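Long-range contacts in putative phosphohistidine phosphatase SixA (Agrobacterium tumefaciens, PDB 2RFL), which probably removes phosphate from phosphohistidine, as a putative SixA-type member of the histidine phosphatase superfamily with an alpha-beta-alpha sandwich fold: residues A[44-53]-A[161-169]; A[89-100]-A[112-122]. All coordinates share one frame; numbering follows the deposited sequence.

Two contacts show how one central sheet can organise segments far apart in sequence. From the N terminus, the chain lays down strand 10-15 and then helix 35-51, whose C-terminal half enters contact 1. It runs on through strands 57-60 and 82-85 into the loop of 89-97, where contact 2 begins, and returns through strand 109-114 into helix 118-127, which closes that short loop. Only at strand 162-167, near the C terminus, does contact 1 close its own, much longer loop, so contact 2 is nested within it. Contact 1 ties a helix to an outermost strand; contact 2 ties the 89-100 segment to inner strand 109-114 and to helix 118-127. Their centres lie about 19 Å apart.

Contact 1. Residues A[44-53]-A[161-169]; sequences IADLAADRRY and WRLIDFLAP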
loop_
_atom_site.group_PDB
_atom_site.type_symbol
_atom_site.label_atom_id
_atom_site.label_comp_id
_atom_site.label_asym_id
_atom_site.label_seq_id
_atom_site.Cartn_x
_atom_site.Cartn_y
_atom_site.Cartn_z
ATOM N N ILE A 44 -0.793 -9.490 8.053
ATOM C CA ILE A 44 0.072 -8.970 6.983
ATOM C C ILE A 44 1.155 -7.969 7.465
ATOM O O ILE A 44 2.323 -8.144 7.174
ATOM C CB ILE A 44 -0.792 -8.393 5.804
ATOM C CG1 ILE A 44 -1.768 -9.455 5.238
ATOM C CG2 ILE A 44 0.094 -7.695 4.711
ATOM C CD1 ILE A 44 -1.151 -10.677 4.591
ATOM N N ALA A 45 0.763 -6.932 8.198
ATOM C CA ALA A 45 1.719 -6.158 9.020
ATOM C C ALA A 45 2.789 -7.068 9.672
ATOM O O ALA A 45 3.946 -6.912 9.382
ATOM C CB ALA A 45 0.997 -5.320 10.034
ATOM N N ASP A 46 2.387 -8.059 10.475
ATOM C CA ASP A 46 3.306 -9.069 11.065
ATOM C C ASP A 46 4.234 -9.858 10.127
ATOM O O ASP A 46 5.399 -10.091 10.449
ATOM C CB ASP A 46 2.532 -10.062 11.931
ATOM C CG ASP A 46 2.305 -9.554 13.327
ATOM O OD1 ASP A 46 2.842 -8.468 13.640
ATOM O OD2 ASP A 46 1.592 -10.239 14.105
ATOM N N LEU A 47 3.691 -10.303 9.003
ATOM C CA LEU A 47 4.480 -10.936 7.970
ATOM C C LEU A 47 5.581 -9.952 7.569
ATOM O O LEU A 47 6.713 -10.356 7.365
ATOM C CB LEU A 47 3.587 -11.333 6.772
ATOM C CG LEU A 47 3.670 -12.686 6.032
ATOM C CD1 LEU A 47 4.527 -13.677 6.769
ATOM C CD2 LEU A 47 2.294 -13.315 5.804
ATOM N N ALA A 48 5.253 -8.658 7.533
ATOM C CA ALA A 48 6.134 -7.613 6.976
ATOM C C ALA A 48 7.416 -7.374 7.773
ATOM O O ALA A 48 8.502 -7.580 7.251
ATOM C CB ALA A 48 5.365 -6.310 6.778
ATOM N N ALA A 49 7.283 -6.961 9.033
ATOM C CA ALA A 49 8.412 -6.786 9.949
ATOM C C ALA A 49 9.156 -8.082 10.172
ATOM O O ALA A 49 10.175 -8.118 10.874
ATOM C CB ALA A 49 7.920 -6.263 11.270
ATOM N N ASP A 50 8.611 -9.148 9.599
ATOM C CA ASP A 50 9.191 -10.490 9.679
ATOM C C ASP A 50 10.241 -10.587 8.574
ATOM O O ASP A 50 11.392 -10.975 8.815
ATOM C CB ASP A 50 8.081 -11.537 9.517
ATOM C CG ASP A 50 8.535 -12.937 9.809
ATOM O OD1 ASP A 50 9.564 -13.096 10.495
ATOM O OD2 ASP A 50 7.850 -13.882 9.354
ATOM N N ARG A 51 9.828 -10.182 7.374
ATOM C CA ARG A 51 10.739 -9.992 6.253
ATOM C C ARG A 51 11.530 -8.694 6.446
ATOM O O ARG A 51 12.458 -8.415 5.709
ATOM C CB ARG A 51 9.983 -10.019 4.913
ATOM C CG ARG A 51 9.605 -11.420 4.401
ATOM C CD ARG A 51 8.276 -11.905 4.983
ATOM N NE ARG A 51 8.359 -13.264 5.537
ATOM C CZ ARG A 51 7.556 -14.275 5.206
ATOM N NH1 ARG A 51 6.577 -14.112 4.322
ATOM N NH2 ARG A 51 7.733 -15.459 5.760
ATOM N N ARG A 52 11.177 -7.936 7.484
ATOM C CA ARG A 52 11.862 -6.694 7.844
ATOM C C ARG A 52 11.559 -5.612 6.792
ATOM O O ARG A 52 12.388 -4.755 6.463
ATOM C CB ARG A 52 13.371 -6.927 8.024
ATOM C CG ARG A 52 13.760 -7.724 9.283
ATOM C CD ARG A 52 13.960 -6.797 10.466
ATOM N NE ARG A 52 15.070 -7.198 11.327
ATOM C CZ ARG A 52 16.331 -7.319 10.921
ATOM N NH1 ARG A 52 16.647 -7.115 9.652
ATOM N NH2 ARG A 52 17.278 -7.670 11.777
ATOM N N TYR A 53 10.348 -5.700 6.260
ATOM C CA TYR A 53 9.843 -4.771 5.276
ATOM C C TYR A 53 9.388 -3.453 5.927
ATOM O O TYR A 53 8.204 -3.099 5.849
ATOM C CB TYR A 53 8.706 -5.431 4.497
ATOM C CG TYR A 53 9.151 -6.525 3.540
ATOM C CD1 TYR A 53 10.483 -6.647 3.152
ATOM C CD2 TYR A 53 8.215 -7.395 2.965
ATOM C CE1 TYR A 53 10.895 -7.645 2.258
ATOM C CE2 TYR A 53 8.591 -8.377 2.072
ATOM C CZ TYR A 53 9.949 -8.520 1.724
ATOM O OH TYR A 53 10.364 -9.519 0.844
ATOM N N TRP A 161 11.229 -0.642 -12.561
ATOM C CA TRP A 161 10.745 -1.268 -11.299
ATOM C C TRP A 161 10.578 -2.800 -11.409
ATOM O O TRP A 161 9.958 -3.297 -12.344
ATOM C CB TRP A 161 9.427 -0.639 -10.789
ATOM C CG TRP A 161 9.531 0.780 -10.301
ATOM C CD1 TRP A 161 8.970 1.889 -10.872
ATOM C CD2 TRP A 161 10.230 1.255 -9.135
ATOM N NE1 TRP A 161 9.271 3.015 -10.155
ATOM C CE2 TRP A 161 10.051 2.660 -9.082
ATOM C CE3 TRP A 161 11.012 0.637 -8.148
ATOM C CZ2 TRP A 161 10.620 3.453 -8.070
ATOM C CZ3 TRP A 161 11.562 1.441 -7.120
ATOM C CH2 TRP A 161 11.375 2.819 -7.103
ATOM N N ARG A 162 11.124 -3.545 -10.459
ATOM C CA ARG A 162 10.903 -5.016 -10.440
ATOM C C ARG A 162 10.054 -5.421 -9.226
ATOM O O ARG A 162 10.345 -4.998 -8.102
ATOM C CB ARG A 162 12.230 -5.784 -10.396
ATOM C CG ARG A 162 13.391 -5.238 -11.221
ATOM C CD ARG A 162 13.140 -5.268 -12.720
ATOM N NE ARG A 162 12.542 -6.526 -13.147
ATOM C CZ ARG A 162 13.237 -7.617 -13.441
ATOM N NH1 ARG A 162 12.617 -8.723 -13.809
ATOM N NH2 ARG A 162 14.553 -7.593 -13.359
ATOM N N LEU A 163 9.016 -6.227 -9.421
ATOM C CA LEU A 163 8.319 -6.776 -8.245
ATOM C C LEU A 163 9.140 -7.904 -7.672
ATOM O O LEU A 163 9.617 -8.761 -8.424
ATOM C CB LEU A 163 6.906 -7.266 -8.576
ATOM C CG LEU A 163 6.170 -7.870 -7.387
ATOM C CD1 LEU A 163 5.319 -6.858 -6.618
ATOM C CD2 LEU A 163 5.316 -9.022 -7.873
ATOM N N ILE A 164 9.256 -7.940 -6.349
ATOM C CA ILE A 164 10.310 -8.704 -5.636
ATOM C C ILE A 164 9.682 -9.670 -4.606
ATOM O O ILE A 164 10.329 -10.690 -4.178
ATOM C CB ILE A 164 11.296 -7.673 -4.961
ATOM C CG1 ILE A 164 12.290 -7.115 -5.969
ATOM C CG2 ILE A 164 11.962 -8.157 -3.649
ATOM C CD1 ILE A 164 13.489 -7.926 -6.235
ATOM N N ASP A 165 8.447 -9.317 -4.208
ATOM C CA ASP A 165 7.586 -10.072 -3.287
ATOM C C ASP A 165 6.144 -9.502 -3.270
ATOM O O ASP A 165 5.921 -8.321 -3.498
ATOM C CB ASP A 165 8.183 -10.052 -1.867
ATOM C CG ASP A 165 7.717 -11.236 -0.994
ATOM O OD1 ASP A 165 6.868 -12.053 -1.448
ATOM O OD2 ASP A 165 8.212 -11.358 0.156
ATOM N N PHE A 166 5.164 -10.356 -2.996
ATOM C CA PHE A 166 3.795 -9.922 -2.763
ATOM C C PHE A 166 3.164 -10.667 -1.584
ATOM O O PHE A 166 3.264 -11.896 -1.510
ATOM C CB PHE A 166 2.948 -10.106 -4.022
ATOM C CG PHE A 166 1.735 -9.216 -4.076
ATOM C CD1 PHE A 166 0.593 -9.508 -3.326
ATOM C CD2 PHE A 166 1.726 -8.083 -4.879
ATOM C CE1 PHE A 166 -0.538 -8.680 -3.378
ATOM C CE2 PHE A 166 0.601 -7.246 -4.933
ATOM C CZ PHE A 166 -0.530 -7.551 -4.174
ATOM N N LEU A 167 2.519 -9.927 -0.670
ATOM C CA LEU A 167 1.767 -10.534 0.431
ATOM C C LEU A 167 0.247 -10.416 0.294
ATOM O O LEU A 167 -0.277 -9.337 0.085
ATOM C CB LEU A 167 2.251 -10.020 1.802
ATOM C CG LEU A 167 3.734 -10.271 2.137
ATOM C CD1 LEU A 167 4.217 -9.572 3.405
ATOM C CD2 LEU A 167 4.104 -11.796 2.168
ATOM N N ALA A 168 -0.435 -11.555 0.365
ATOM C CA ALA A 168 -1.895 -11.641 0.411
ATOM C C ALA A 168 -2.340 -12.586 1.542
ATOM O O ALA A 168 -1.562 -13.447 1.978
ATOM C CB ALA A 168 -2.436 -12.119 -0.907
ATOM N N PRO A 169 -3.576 -12.402 2.064
ATOM C CA PRO A 169 -4.113 -13.387 2.990
ATOM C C PRO A 169 -4.751 -14.560 2.256
ATOM O O PRO A 169 -5.235 -15.494 2.900
ATOM C CB PRO A 169 -5.175 -12.591 3.768
ATOM C CG PRO A 169 -5.095 -11.187 3.272
ATOM C CD PRO A 169 -4.506 -11.275 1.911
#
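Leu167 of the outermost strand 162-167 packs against Leu47 and Ile44 of helix 35-51 on one side of the alpha-beta-alpha sandwich, with axis segments 10.2 Å apart and close to antiparallel at 155°. Leu167 carries most of the apolar contact. With its CG anti to the carbonyl carbon (chi1 -59°), both methyls are carried toward the helix: CD1 lies 3.9 Å from CB of Leu47, while CD2 comes within 4.0 Å of NH1 of Arg51, at the guanidinium edge, near its plane. About one turn earlier, CD1 of Ile44 rests against the Ala168-Pro169 peptide, 3.8 Å from C of Ala168. The polar link comes just beyond the helix. Tyr53 OH donates to Asp165 OD2 at 2.9 Å, reaching the lone pair that points away from the other carboxylate oxygen. Ring and carboxylate planes stand 80° apart, and CB of Arg51 covers one ring face. Asp165 belongs with Ile164 to a classic beta bulge opposite Val147, a residue that Tyr53 also touches. Ala45, on the helix face turned from the strand, packs on Trp73 and Ala76 of helix 64-77, and Ala48, at the flank, also touches Trp73. The contact thus joins an apolar patch to a single phenol-carboxylate bond; the Arg51 guanidinium, 5.3 Å from OD2 of Asp165 at NH1, may favour the charged carboxylate without pairing with it.

Contact 2. Residues A[89-100]-A[112-122]; sequences MYNARSETYLSL and LVGHNPTMEAT
Tyr97 sits at the heart of this contact, its hydroxyl and its backbone N both bonded to the segment 112-122. His115 N gives its hydrogen to Tyr97 OH at 3.1 Å, almost straight at 174°, and a water donates to the same oxygen at 2.9 Å. That water also lies 2.7 Å from Thr118 OG1, so it bridges the two side chains. At the other end of the residue, where Tyr97 is the N-cap of helix 98-102, its N donates to OG1 of Thr122; the Thr122 hydroxyl stands anti to its own carbonyl carbon, the branch that comes up to this N-H.

The phenol ring is clamped between carbons: Thr118 CG2 stands 3.6 Å from the ring centroid, 8° off the normal, in a CH-pi contact, and Met89 CE covers the opposite face. The selenium of Met119, a selenomethionine, as is Met89, lies at the ring edge in a Met-aromatic contact. Tyr90 turns an edge toward the face of His115 in an offset edge-to-face pair, with the planes at 62°. The polar ends of this pair are satisfied beyond the segments, Tyr90 OH by Asp28 and His115 NE2 by Ser61. His115 also meets the ring of His16. Two histidines side by side at the C-terminal ends of adjacent parallel strands are typical of the histidine phosphatase active site, and the arrangement is consistent with that pocket.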
loop_
_atom_site.group_PDB
_atom_site.type_symbol
_atom_site.label_atom_id
_atom_site.label_comp_id
_atom_site.label_asym_id
_atom_site.label_seq_id
_atom_site.Cartn_x
_atom_site.Cartn_y
_atom_site.Cartn_z
HETATM N N MSE A 89 -5.627 11.210 -1.459
HETATM C CA MSE A 89 -5.432 9.797 -1.756
HETATM C C MSE A 89 -6.753 9.036 -1.707
HETATM O O MSE A 89 -6.843 7.900 -2.174
HETATM C CB MSE A 89 -4.433 9.177 -0.776
HETATM C CG MSE A 89 -2.978 9.339 -1.188
HETATM SE SE MSE A 89 -1.755 8.357 -0.028
HETATM C CE MSE A 89 -1.710 6.667 -0.999
ATOM N N TYR A 90 -7.775 9.670 -1.142
ATOM C CA TYR A 90 -9.131 9.140 -1.199
ATOM C C TYR A 90 -9.917 9.757 -2.350
ATOM O O TYR A 90 -9.956 10.978 -2.504
ATOM C CB TYR A 90 -9.858 9.386 0.125
ATOM C CG TYR A 90 -11.315 8.984 0.108
ATOM C CD1 TYR A 90 -11.690 7.652 0.204
ATOM C CD2 TYR A 90 -12.317 9.940 -0.006
ATOM C CE1 TYR A 90 -13.022 7.280 0.189
ATOM C CE2 TYR A 90 -13.651 9.579 -0.022
ATOM C CZ TYR A 90 -13.997 8.248 0.076
ATOM O OH TYR A 90 -15.324 7.884 0.060
ATOM N N ASN A 91 -10.542 8.906 -3.157
ATOM C CA ASN A 91 -11.173 9.346 -4.395
ATOM C C ASN A 91 -10.249 10.226 -5.231
ATOM O O ASN A 91 -10.561 11.385 -5.507
ATOM C CB ASN A 91 -12.478 10.087 -4.099
ATOM C CG ASN A 91 -13.572 9.766 -5.098
ATOM O OD1 ASN A 91 -14.176 8.693 -5.050
ATOM N ND2 ASN A 91 -13.832 10.694 -6.010
ATOM N N ALA A 92 -9.111 9.668 -5.632
ATOM C CA ALA A 92 -8.064 10.447 -6.281
ATOM C C ALA A 92 -8.486 10.880 -7.681
ATOM O O ALA A 92 -9.180 10.148 -8.386
ATOM C CB ALA A 92 -6.769 9.649 -6.338
ATOM N N ARG A 93 -8.080 12.091 -8.066
ATOM C CA ARG A 93 -8.196 12.545 -9.439
ATOM C C ARG A 93 -7.311 11.831 -10.423
ATOM O O ARG A 93 -7.544 11.853 -11.600
ATOM C CB ARG A 93 -8.237 14.073 -9.628
ATOM C CG ARG A 93 -7.643 14.981 -8.591
ATOM C CD ARG A 93 -8.314 16.398 -8.519
ATOM N NE ARG A 93 -8.675 17.065 -9.799
ATOM C CZ ARG A 93 -9.225 18.284 -9.934
ATOM N NH1 ARG A 93 -9.495 19.027 -8.872
ATOM N NH2 ARG A 93 -9.503 18.767 -11.134
ATOM N N SER A 94 -6.311 11.144 -9.906
ATOM C CA SER A 94 -5.285 10.572 -10.747
ATOM C C SER A 94 -5.547 9.098 -10.941
ATOM O O SER A 94 -6.227 8.475 -10.132
ATOM C CB SER A 94 -3.908 10.820 -10.129
ATOM O OG SER A 94 -4.011 10.875 -8.717
ATOM N N GLU A 95 -5.035 8.542 -12.034
ATOM C CA GLU A 95 -5.181 7.124 -12.235
ATOM C C GLU A 95 -4.189 6.363 -11.362
ATOM O O GLU A 95 -4.390 5.175 -11.076
ATOM C CB GLU A 95 -5.045 6.741 -13.712
ATOM C CG GLU A 95 -3.839 7.379 -14.396
ATOM C CD GLU A 95 -3.825 7.170 -15.884
ATOM O OE1 GLU A 95 -4.008 5.995 -16.273
ATOM O OE2 GLU A 95 -3.618 8.172 -16.640
ATOM N N THR A 96 -3.130 7.045 -10.935
ATOM C CA THR A 96 -2.079 6.405 -10.133
ATOM C C THR A 96 -1.581 7.219 -8.920
ATOM O O THR A 96 -2.018 8.341 -8.657
ATOM C CB THR A 96 -0.902 5.904 -11.004
ATOM O OG1 THR A 96 -0.129 7.018 -11.446
ATOM C CG2 THR A 96 -1.421 5.128 -12.209
ATOM N N TYR A 97 -0.724 6.588 -8.141
ATOM C CA TYR A 97 -0.065 7.294 -7.062
ATOM C C TYR A 97 1.416 7.551 -7.400
ATOM O O TYR A 97 2.198 7.884 -6.526
ATOM C CB TYR A 97 -0.201 6.527 -5.744
ATOM C CG TYR A 97 -1.597 6.362 -5.180
ATOM C CD1 TYR A 97 -2.438 7.473 -4.908
ATOM C CD2 TYR A 97 -2.067 5.092 -4.885
ATOM C CE1 TYR A 97 -3.718 7.285 -4.366
ATOM C CE2 TYR A 97 -3.291 4.887 -4.327
ATOM C CZ TYR A 97 -4.126 5.960 -4.055
ATOM O OH TYR A 97 -5.374 5.652 -3.500
ATOM N N LEU A 98 1.798 7.354 -8.655
ATOM C CA LEU A 98 3.216 7.451 -9.068
ATOM C C LEU A 98 3.968 8.766 -8.682
ATOM O O LEU A 98 5.147 8.784 -8.469
ATOM C CB LEU A 98 3.339 7.185 -10.571
ATOM C CG LEU A 98 3.687 5.729 -10.865
ATOM C CD1 LEU A 98 3.195 5.312 -12.230
ATOM C CD2 LEU A 98 5.183 5.471 -10.756
ATOM N N SER A 99 3.252 9.867 -8.666
ATOM C CA SER A 99 3.806 11.146 -8.337
ATOM C C SER A 99 4.128 11.265 -6.841
ATOM O O SER A 99 5.140 11.846 -6.468
ATOM C CB SER A 99 2.814 12.188 -8.775
ATOM O OG SER A 99 2.692 12.115 -10.177
ATOM N N LEU A 100 3.297 10.692 -5.988
ATOM C CA LEU A 100 3.634 10.583 -4.567
ATOM C C LEU A 100 4.952 9.830 -4.282
ATOM O O LEU A 100 5.743 10.196 -3.388
ATOM C CB LEU A 100 2.507 9.889 -3.860
ATOM C CG LEU A 100 1.244 10.704 -3.736
ATOM C CD1 LEU A 100 0.438 10.054 -2.683
ATOM C CD2 LEU A 100 1.597 12.106 -3.327
ATOM N N LEU A 112 2.923 3.361 0.274
ATOM C CA LEU A 112 1.669 4.032 0.070
ATOM C C LEU A 112 0.527 3.196 0.624
ATOM O O LEU A 112 0.500 1.999 0.419
ATOM C CB LEU A 112 1.463 4.361 -1.421
ATOM C CG LEU A 112 2.492 5.246 -2.135
ATOM C CD1 LEU A 112 1.773 5.699 -3.352
ATOM C CD2 LEU A 112 3.056 6.518 -1.384
ATOM N N VAL A 113 -0.419 3.836 1.313
ATOM C CA VAL A 113 -1.644 3.170 1.818
ATOM C C VAL A 113 -2.917 3.866 1.260
ATOM O O VAL A 113 -3.367 4.895 1.747
ATOM C CB VAL A 113 -1.671 3.101 3.391
ATOM C CG1 VAL A 113 -2.924 2.341 3.951
ATOM C CG2 VAL A 113 -0.390 2.498 3.923
ATOM N N GLY A 114 -3.495 3.272 0.226
ATOM C CA GLY A 114 -4.703 3.822 -0.418
ATOM C C GLY A 114 -5.567 2.729 -1.005
ATOM O O GLY A 114 -5.572 1.605 -0.497
ATOM N N HIS A 115 -6.268 3.062 -2.090
ATOM C CA HIS A 115 -7.429 2.294 -2.557
ATOM C C HIS A 115 -7.316 1.907 -4.018
ATOM O O HIS A 115 -6.657 2.592 -4.795
ATOM C CB HIS A 115 -8.761 3.088 -2.431
ATOM C CG HIS A 115 -8.868 3.969 -1.233
ATOM N ND1 HIS A 115 -9.862 3.815 -0.293
ATOM C CD2 HIS A 115 -8.172 5.069 -0.857
ATOM C CE1 HIS A 115 -9.761 4.754 0.629
ATOM N NE2 HIS A 115 -8.736 5.526 0.316
ATOM N N ASN A 116 -7.997 0.813 -4.365
ATOM C CA ASN A 116 -8.338 0.452 -5.742
ATOM C C ASN A 116 -9.328 1.466 -6.353
ATOM O O ASN A 116 -10.124 2.029 -5.626
ATOM C CB ASN A 116 -8.937 -0.968 -5.771
ATOM C CG ASN A 116 -7.880 -2.067 -5.985
ATOM O OD1 ASN A 116 -6.705 -1.804 -6.275
ATOM N ND2 ASN A 116 -8.313 -3.308 -5.864
ATOM N N PRO A 117 -9.309 1.685 -7.686
ATOM C CA PRO A 117 -8.453 1.161 -8.751
ATOM C C PRO A 117 -7.067 1.785 -8.748
ATOM O O PRO A 117 -6.163 1.228 -9.371
ATOM C CB PRO A 117 -9.150 1.616 -10.046
ATOM C CG PRO A 117 -10.251 2.417 -9.689
ATOM C CD PRO A 117 -10.329 2.606 -8.230
ATOM N N THR A 118 -6.915 2.938 -8.092
ATOM C CA THR A 118 -5.637 3.639 -8.081
ATOM C C THR A 118 -4.437 2.789 -7.646
ATOM O O THR A 118 -3.371 2.903 -8.210
ATOM C CB THR A 118 -5.724 4.877 -7.214
ATOM O OG1 THR A 118 -7.065 5.363 -7.268
ATOM C CG2 THR A 118 -4.738 5.956 -7.685
HETATM N N MSE A 119 -4.614 1.957 -6.636
HETATM C CA MSE A 119 -3.522 1.108 -6.146
HETATM C C MSE A 119 -3.093 0.077 -7.213
HETATM O O MSE A 119 -1.914 0.007 -7.572
HETATM C CB MSE A 119 -3.898 0.439 -4.797
HETATM C CG MSE A 119 -2.684 -0.095 -3.964
HETATM SE SE MSE A 119 -1.202 1.206 -3.609
HETATM C CE MSE A 119 -2.159 2.500 -2.475
ATOM N N GLU A 120 -4.067 -0.702 -7.705
ATOM C CA GLU A 120 -3.854 -1.641 -8.827
ATOM C C GLU A 120 -3.245 -0.939 -10.047
ATOM O O GLU A 120 -2.318 -1.467 -10.654
ATOM C CB GLU A 120 -5.152 -2.390 -9.207
ATOM C CG GLU A 120 -4.916 -3.779 -9.834
ATOM C CD GLU A 120 -6.201 -4.648 -10.003
ATOM O OE1 GLU A 120 -7.109 -4.594 -9.140
ATOM O OE2 GLU A 120 -6.301 -5.393 -11.016
ATOM N N ALA A 121 -3.728 0.257 -10.383
ATOM C CA ALA A 121 -3.159 1.004 -11.522
ATOM C C ALA A 121 -1.686 1.407 -11.352
ATOM O O ALA A 121 -0.895 1.328 -12.280
ATOM C CB ALA A 121 -4.002 2.198 -11.844
ATOM N N THR A 122 -1.329 1.806 -10.149
ATOM C CA THR A 122 0.036 2.085 -9.784
ATOM C C THR A 122 0.991 0.913 -9.953
ATOM O O THR A 122 2.099 1.075 -10.479
ATOM C CB THR A 122 0.075 2.603 -8.350
ATOM O OG1 THR A 122 -1.005 3.543 -8.188
ATOM C CG2 THR A 122 1.403 3.273 -8.075
HETATM O O HOH W 1 -7.908 6.304 -4.845
#